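Mlr7391 protein (Mesorhizobium loti, PDB 3HK4) is of unknown function but belongs to the SnoaL-like family of the NTF2-like fold and may be a polyketide cyclase. Local coordinates at residues D28-L33 with F97-K102; E78-H83 with F103-K108. All coordinates share one frame; numbering follows the deposited sequence. Where two conformers were deposited one is given.

Contact 1 of 2, residues D28-L33 with F97-K102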
loop_
_atom_site.group_PDB
_atom_site.type_symbol
_atom_site.label_atom_id
_atom_site.label_comp_id
_atom_site.label_asym_id
_atom_site.label_seq_id
_atom_site.Cartn_x
_atom_site.Cartn_y
_atom_site.Cartn_z
ATOM N N ASP A 28 -19.966 -17.411 4.145
ATOM C CA ASP A 28 -20.461 -16.049 3.908
ATOM C C ASP A 28 -19.358 -15.214 3.250
ATOM O O ASP A 28 -19.577 -14.588 2.227
ATOM C CB ASP A 28 -20.923 -15.441 5.224
ATOM C CG ASP A 28 -21.591 -14.111 5.063
ATOM O OD1 ASP A 28 -22.281 -13.900 4.057
ATOM O OD2 ASP A 28 -21.434 -13.268 5.971
ATOM N N PHE A 29 -18.181 -15.208 3.855
ATOM C CA PHE A 29 -17.015 -14.442 3.362
ATOM C C PHE A 29 -16.707 -14.795 1.921
ATOM O O PHE A 29 -16.494 -13.917 1.103
ATOM C CB PHE A 29 -15.837 -14.744 4.294
ATOM C CG PHE A 29 -14.575 -14.021 3.972
ATOM C CD1 PHE A 29 -14.328 -12.798 4.486
ATOM C CD2 PHE A 29 -13.591 -14.630 3.214
ATOM C CE1 PHE A 29 -13.113 -12.145 4.191
ATOM C CE2 PHE A 29 -12.402 -13.990 2.912
ATOM C CZ PHE A 29 -12.172 -12.746 3.429
ATOM N N THR A 30 -16.734 -16.082 1.607
ATOM C CA THR A 30 -16.444 -16.551 0.234
ATOM C C THR A 30 -17.489 -16.054 -0.744
ATOM O O THR A 30 -17.152 -15.597 -1.829
ATOM C CB THR A 30 -16.331 -18.088 0.190
ATOM O OG1 THR A 30 -15.310 -18.465 1.117
ATOM C CG2 THR A 30 -15.980 -18.585 -1.241
ATOM N N GLU A 31 -18.750 -16.144 -0.367
ATOM C CA GLU A 31 -19.818 -15.696 -1.235
ATOM C C GLU A 31 -19.694 -14.201 -1.494
ATOM O O GLU A 31 -19.897 -13.727 -2.601
ATOM C CB GLU A 31 -21.184 -16.058 -0.627
ATOM C CG GLU A 31 -21.490 -17.561 -0.697
ATOM C CD GLU A 31 -22.788 -17.975 0.034
ATOM O OE1 GLU A 31 -23.538 -17.098 0.538
ATOM O OE2 GLU A 31 -23.048 -19.201 0.116
ATOM N N LEU A 32 -19.391 -13.442 -0.447
ATOM C CA LEU A 32 -19.185 -12.034 -0.607
ATOM C C LEU A 32 -18.033 -11.732 -1.563
ATOM O O LEU A 32 -18.163 -10.872 -2.478
ATOM C CB LEU A 32 -18.995 -11.365 0.789
ATOM C CG LEU A 32 -20.222 -11.225 1.652
ATOM C CD1 LEU A 32 -19.820 -10.820 3.127
ATOM C CD2 LEU A 32 -21.163 -10.210 1.080
ATOM N N LEU A 33 -16.928 -12.445 -1.433
ATOM C CA LEU A 33 -15.800 -12.222 -2.389
ATOM C C LEU A 33 -16.217 -12.590 -3.800
ATOM O O LEU A 33 -15.962 -11.800 -4.744
ATOM C CB LEU A 33 -14.535 -12.992 -2.027
ATOM C CG LEU A 33 -13.872 -12.690 -0.672
ATOM C CD1 LEU A 33 -12.492 -13.390 -0.597
ATOM C CD2 LEU A 33 -13.764 -11.234 -0.351
ATOM N N PHE A 97 -9.625 -21.288 7.182
ATOM C CA PHE A 97 -10.100 -21.654 5.859
ATOM C C PHE A 97 -9.199 -21.049 4.781
ATOM O O PHE A 97 -8.512 -20.077 4.999
ATOM C CB PHE A 97 -11.549 -21.307 5.632
ATOM C CG PHE A 97 -11.842 -19.835 5.533
ATOM C CD1 PHE A 97 -12.125 -19.116 6.667
ATOM C CD2 PHE A 97 -11.886 -19.188 4.317
ATOM C CE1 PHE A 97 -12.423 -17.766 6.592
ATOM C CE2 PHE A 97 -12.193 -17.865 4.230
ATOM C CZ PHE A 97 -12.468 -17.144 5.399
ATOM N N ALA A 98 -9.172 -21.747 3.650
ATOM C CA ALA A 98 -8.391 -21.413 2.501
ATOM C C ALA A 98 -9.276 -21.220 1.310
ATOM O O ALA A 98 -10.325 -21.901 1.175
ATOM C CB ALA A 98 -7.358 -22.598 2.185
ATOM N N LEU A 99 -8.847 -20.321 0.439
ATOM C CA LEU A 99 -9.492 -20.044 -0.830
ATOM C C LEU A 99 -8.432 -20.046 -1.912
ATOM O O LEU A 99 -7.279 -19.734 -1.677
ATOM C CB LEU A 99 -10.171 -18.668 -0.831
ATOM C CG LEU A 99 -11.325 -18.467 0.134
ATOM C CD1 LEU A 99 -11.770 -16.987 0.195
ATOM C CD2 LEU A 99 -12.449 -19.371 -0.312
ATOM N N ARG A 100 -8.823 -20.410 -3.103
ATOM C CA ARG A 100 -7.906 -20.389 -4.232
ATOM C C ARG A 100 -8.473 -19.360 -5.221
ATOM O O ARG A 100 -9.639 -19.416 -5.571
ATOM C CB ARG A 100 -7.760 -21.782 -4.829
ATOM C CG ARG A 100 -6.636 -21.908 -5.914
ATOM C CD ARG A 100 -7.176 -21.598 -7.276
ATOM N NE ARG A 100 -6.252 -21.941 -8.338
ATOM C CZ ARG A 100 -6.003 -23.184 -8.760
ATOM N NH1 ARG A 100 -6.579 -24.255 -8.204
ATOM N NH2 ARG A 100 -5.144 -23.355 -9.758
ATOM N N PHE A 101 -7.623 -18.408 -5.598
ATOM C CA PHE A 101 -7.955 -17.283 -6.455
ATOM C C PHE A 101 -7.192 -17.466 -7.730
ATOM O O PHE A 101 -5.998 -17.685 -7.671
ATOM C CB PHE A 101 -7.482 -16.001 -5.827
ATOM C CG PHE A 101 -8.085 -15.718 -4.477
ATOM C CD1 PHE A 101 -9.339 -15.146 -4.379
ATOM C CD2 PHE A 101 -7.382 -15.966 -3.323
ATOM C CE1 PHE A 101 -9.897 -14.844 -3.160
ATOM C CE2 PHE A 101 -7.915 -15.696 -2.093
ATOM C CZ PHE A 101 -9.179 -15.112 -1.992
ATOM N N LYS A 102 -7.892 -17.431 -8.857
ATOM C CA LYS A 102 -7.284 -17.491 -10.208
ATOM C C LYS A 102 -7.977 -16.389 -11.016
ATOM O O LYS A 102 -9.181 -16.455 -11.277
ATOM C CB LYS A 102 -7.411 -18.870 -10.880
ATOM C CG LYS A 102 -6.383 -19.050 -12.014
ATOM C CD LYS A 102 -6.625 -20.261 -12.937
ATOM C CE LYS A 102 -6.171 -21.595 -12.346
ATOM N NZ LYS A 102 -6.292 -22.720 -13.378
#
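F29 and F97 meet ring to ring where helix 22-34 lies over strand 96-107. Their planes stand at 68° and the ring centroids are 5.5 Å apart, so the pair is oblique. The corner of F97 at CZ comes within 3.5 Å of F29 CD2. F29 gets there because its CG is anti to the backbone N (chi1 -178°). F97 also stacks on Y122, and Y122 meets F29 edge-to-face, so three rings pack together.

The aliphatic contacts centre on L99. Its CD1 lies at the edge of the F29 ring, 4.1 Å from F29 CE2, and 3.8 Å from L33 CD1. L33 CD1 also sits in the plane of the F101 ring, at its edge, 3.9 Å from F101 CE1. T30 and L99 lie alongside, pointing opposite ways. L99 CD2 packs 3.7 Å from T30 CG2.

The one polar side-chain atom that touches across the contact is T30 OG1, 3.3 Å from L99 CD2. It is hydrogen-bonded to A26 O, one turn back in the helix, so a buried hydroxyl can face a leucine methyl. An alanine in place of F29 would probably open a gap beside F97 and L99 and let the F97 ring shift against Y122.

Helix and strand segments run nearly parallel, 18° apart, with their axes 10.6 Å from each other. This is helix-on-sheet packing within the cone-like NTF2 fold. Apart from the T30 hydroxyl, which is satisfied within its own helix, the contact is apolar, which implies that the helix is held to this strand by shape and by exclusion of water.

Contact 2 of 2, residues E78-H83 with F103-K108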
loop_
_atom_site.group_PDB
_atom_site.type_symbol
_atom_site.label_atom_id
_atom_site.label_comp_id
_atom_site.label_asym_id
_atom_site.label_seq_id
_atom_site.Cartn_x
_atom_site.Cartn_y
_atom_site.Cartn_z
ATOM N N GLU A 78 -6.785 0.581 -7.362
ATOM C CA GLU A 78 -6.414 1.737 -8.211
ATOM C C GLU A 78 -5.258 1.500 -9.153
ATOM O O GLU A 78 -5.064 2.298 -10.049
ATOM C CB GLU A 78 -5.981 2.898 -7.337
ATOM C CG GLU A 78 -7.058 3.426 -6.396
ATOM C CD GLU A 78 -7.717 4.716 -6.842
ATOM O OE1 GLU A 78 -7.391 5.238 -7.943
ATOM O OE2 GLU A 78 -8.541 5.228 -6.044
ATOM N N ASN A 79 -4.474 0.452 -8.901
ATOM C CA ASN A 79 -3.298 0.131 -9.660
ATOM C C ASN A 79 -3.429 -1.136 -10.491
ATOM O O ASN A 79 -2.445 -1.555 -11.096
ATOM C CB ASN A 79 -2.082 -0.008 -8.746
ATOM C CG ASN A 79 -1.561 1.320 -8.288
ATOM O OD1 ASN A 79 -0.697 1.909 -8.949
ATOM N ND2 ASN A 79 -2.148 1.851 -7.249
ATOM N N HIS A 80 -4.616 -1.743 -10.520
ATOM C CA HIS A 80 -4.835 -2.935 -11.339
ATOM C C HIS A 80 -6.224 -2.929 -11.936
ATOM O O HIS A 80 -7.171 -2.419 -11.317
ATOM C CB HIS A 80 -4.703 -4.189 -10.487
ATOM C CG HIS A 80 -3.379 -4.335 -9.826
ATOM N ND1 HIS A 80 -3.065 -3.686 -8.646
ATOM C CD2 HIS A 80 -2.284 -5.045 -10.172
ATOM C CE1 HIS A 80 -1.817 -3.962 -8.319
ATOM N NE2 HIS A 80 -1.325 -4.799 -9.216
ATOM N N GLU A 81 -6.335 -3.455 -13.153
ATOM C CA GLU A 81 -7.628 -3.737 -13.795
ATOM C C GLU A 81 -7.819 -5.265 -13.672
ATOM O O GLU A 81 -6.972 -6.045 -14.137
ATOM C CB GLU A 81 -7.637 -3.346 -15.272
ATOM C CG GLU A 81 -9.050 -3.460 -15.834
ATOM C CD GLU A 81 -9.139 -3.124 -17.286
ATOM O OE1 GLU A 81 -8.131 -2.577 -17.842
ATOM O OE2 GLU A 81 -10.217 -3.434 -17.867
ATOM N N VAL A 82 -8.939 -5.675 -13.086
ATOM C CA VAL A 82 -9.219 -7.080 -12.908
ATOM C C VAL A 82 -10.065 -7.483 -14.104
ATOM O O VAL A 82 -11.023 -6.798 -14.428
ATOM C CB VAL A 82 -9.953 -7.360 -11.581
ATOM C CG1 VAL A 82 -11.405 -6.972 -11.675
ATOM C CG2 VAL A 82 -9.801 -8.843 -11.193
ATOM N N HIS A 83 -9.660 -8.561 -14.774
ATOM C CA HIS A 83 -10.366 -9.089 -15.907
ATOM C C HIS A 83 -11.000 -10.422 -15.498
ATOM O O HIS A 83 -10.657 -11.491 -16.036
ATOM C CB HIS A 83 -9.393 -9.345 -17.052
ATOM C CG HIS A 83 -8.477 -8.204 -17.342
ATOM N ND1 HIS A 83 -8.894 -7.066 -17.979
ATOM C CD2 HIS A 83 -7.153 -8.045 -17.113
ATOM C CE1 HIS A 83 -7.864 -6.253 -18.140
ATOM N NE2 HIS A 83 -6.794 -6.827 -17.627
ATOM N N PHE A 103 -7.236 -15.350 -11.358
ATOM C CA PHE A 103 -7.787 -14.205 -12.095
ATOM C C PHE A 103 -6.757 -13.540 -12.990
ATOM O O PHE A 103 -5.564 -13.548 -12.683
ATOM C CB PHE A 103 -8.335 -13.161 -11.112
ATOM C CG PHE A 103 -7.313 -12.669 -10.114
ATOM C CD1 PHE A 103 -7.087 -13.362 -8.911
ATOM C CD2 PHE A 103 -6.571 -11.517 -10.358
ATOM C CE1 PHE A 103 -6.125 -12.901 -7.964
ATOM C CE2 PHE A 103 -5.609 -11.058 -9.419
ATOM C CZ PHE A 103 -5.400 -11.747 -8.219
ATOM N N ASP A 104 -7.225 -12.992 -14.113
ATOM C CA ASP A 104 -6.376 -12.208 -14.992
ATOM C C ASP A 104 -6.464 -10.790 -14.491
ATOM O O ASP A 104 -7.521 -10.335 -14.082
ATOM C CB ASP A 104 -6.786 -12.281 -16.482
ATOM C CG ASP A 104 -6.371 -13.598 -17.151
ATOM O OD1 ASP A 104 -5.827 -14.509 -16.495
ATOM O OD2 ASP A 104 -6.590 -13.727 -18.363
ATOM N N VAL A 105 -5.344 -10.088 -14.567
ATOM C CA VAL A 105 -5.255 -8.731 -14.097
ATOM C C VAL A 105 -4.210 -7.979 -14.909
ATOM O O VAL A 105 -3.239 -8.571 -15.388
ATOM C CB VAL A 105 -4.833 -8.719 -12.584
ATOM C CG1 VAL A 105 -3.505 -9.331 -12.402
ATOM C CG2 VAL A 105 -4.746 -7.344 -12.081
ATOM N N THR A 106 -4.409 -6.686 -15.089
ATOM C CA THR A 106 -3.422 -5.863 -15.752
ATOM C C THR A 106 -2.942 -4.811 -14.776
ATOM O O THR A 106 -3.684 -3.852 -14.462
ATOM C CB THR A 106 -3.952 -5.135 -16.991
ATOM O OG1 THR A 106 -4.382 -6.089 -17.956
ATOM C CG2 THR A 106 -2.845 -4.278 -17.585
ATOM N N PRO A 107 -1.719 -4.982 -14.273
ATOM C CA PRO A 107 -1.123 -3.989 -13.399
ATOM C C PRO A 107 -0.807 -2.707 -14.161
ATOM O O PRO A 107 -0.268 -2.755 -15.288
ATOM C CB PRO A 107 0.185 -4.647 -12.973
ATOM C CG PRO A 107 0.010 -6.074 -13.218
ATOM C CD PRO A 107 -0.796 -6.108 -14.480
ATOM N N LYS A 108 -1.181 -1.566 -13.589
ATOM C CA LYS A 108 -0.817 -0.273 -14.180
ATOM C C LYS A 108 0.700 -0.087 -14.392
ATOM O O LYS A 108 1.121 0.621 -15.294
ATOM C CB LYS A 108 -1.259 0.879 -13.271
ATOM C CG LYS A 108 -2.609 1.423 -13.483
ATOM C CD LYS A 108 -2.676 2.786 -12.748
ATOM C CE LYS A 108 -3.983 3.528 -12.982
ATOM N NZ LYS A 108 -5.130 2.816 -12.372
#
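E81 and T106 form an antiparallel hydrogen-bonded pair. E81 N gives its hydrogen to T106 O at 3.0 Å, and T106 N returns one to E81 O at 2.8 Å. E81 O also receives the CA-H of V105. Further on, H83 N bonds to D104 O at 2.9 Å. At the other end, K108 N reaches N79 O nearly straight (2.8 Å, 171°), from above the carbonyl plane.

The side chains of H83 and T106 add a bond on the face they share. H83 NE2 and T106 OG1 are 2.5 Å apart, with the hydroxyl at the ring edge and in its plane. H83 CG is anti to its carbonyl carbon (chi1 -48°), which swings the ring back over E81 O. K108 NZ is modelled very close to E78 O, too close to be trusted in detail.

D104 OD2 makes a salt bridge to R113 NH2, and OD1 a hydrogen bond with T115 OG1. H80 ND1 bonds to W76 O. N79 ND2 bonds to W75 O in helix 66-78, and N79 OD1 to H64 N of the second subunit. H80 CB packs on V105 CG2 at 3.5 Å.

The two strands form a beta hairpin, with 80-93 outermost in its own chain's sheet. Strand 114-125 flanks 96-107, and helix 66-78 packs W76 on H80, F103 and V105.

Both contacts use strand 96-107, at successive parts of its length, and their centres lie 19 Å apart. Contact 1 is buried: it joins the strand to a helix above the sheet, and only side chains meet. Contact 2 is at the surface and nearer the end of the strand. There the neighbour is the next strand of the same sheet, and backbone amides and carbonyls do most of the work. Packing of rings and methyls in the first thus gives way to hydrogen bonds and polar side chains in the second. Contact 2 also touches the second subunit, whereas no other chain of the assembly reaches contact 1.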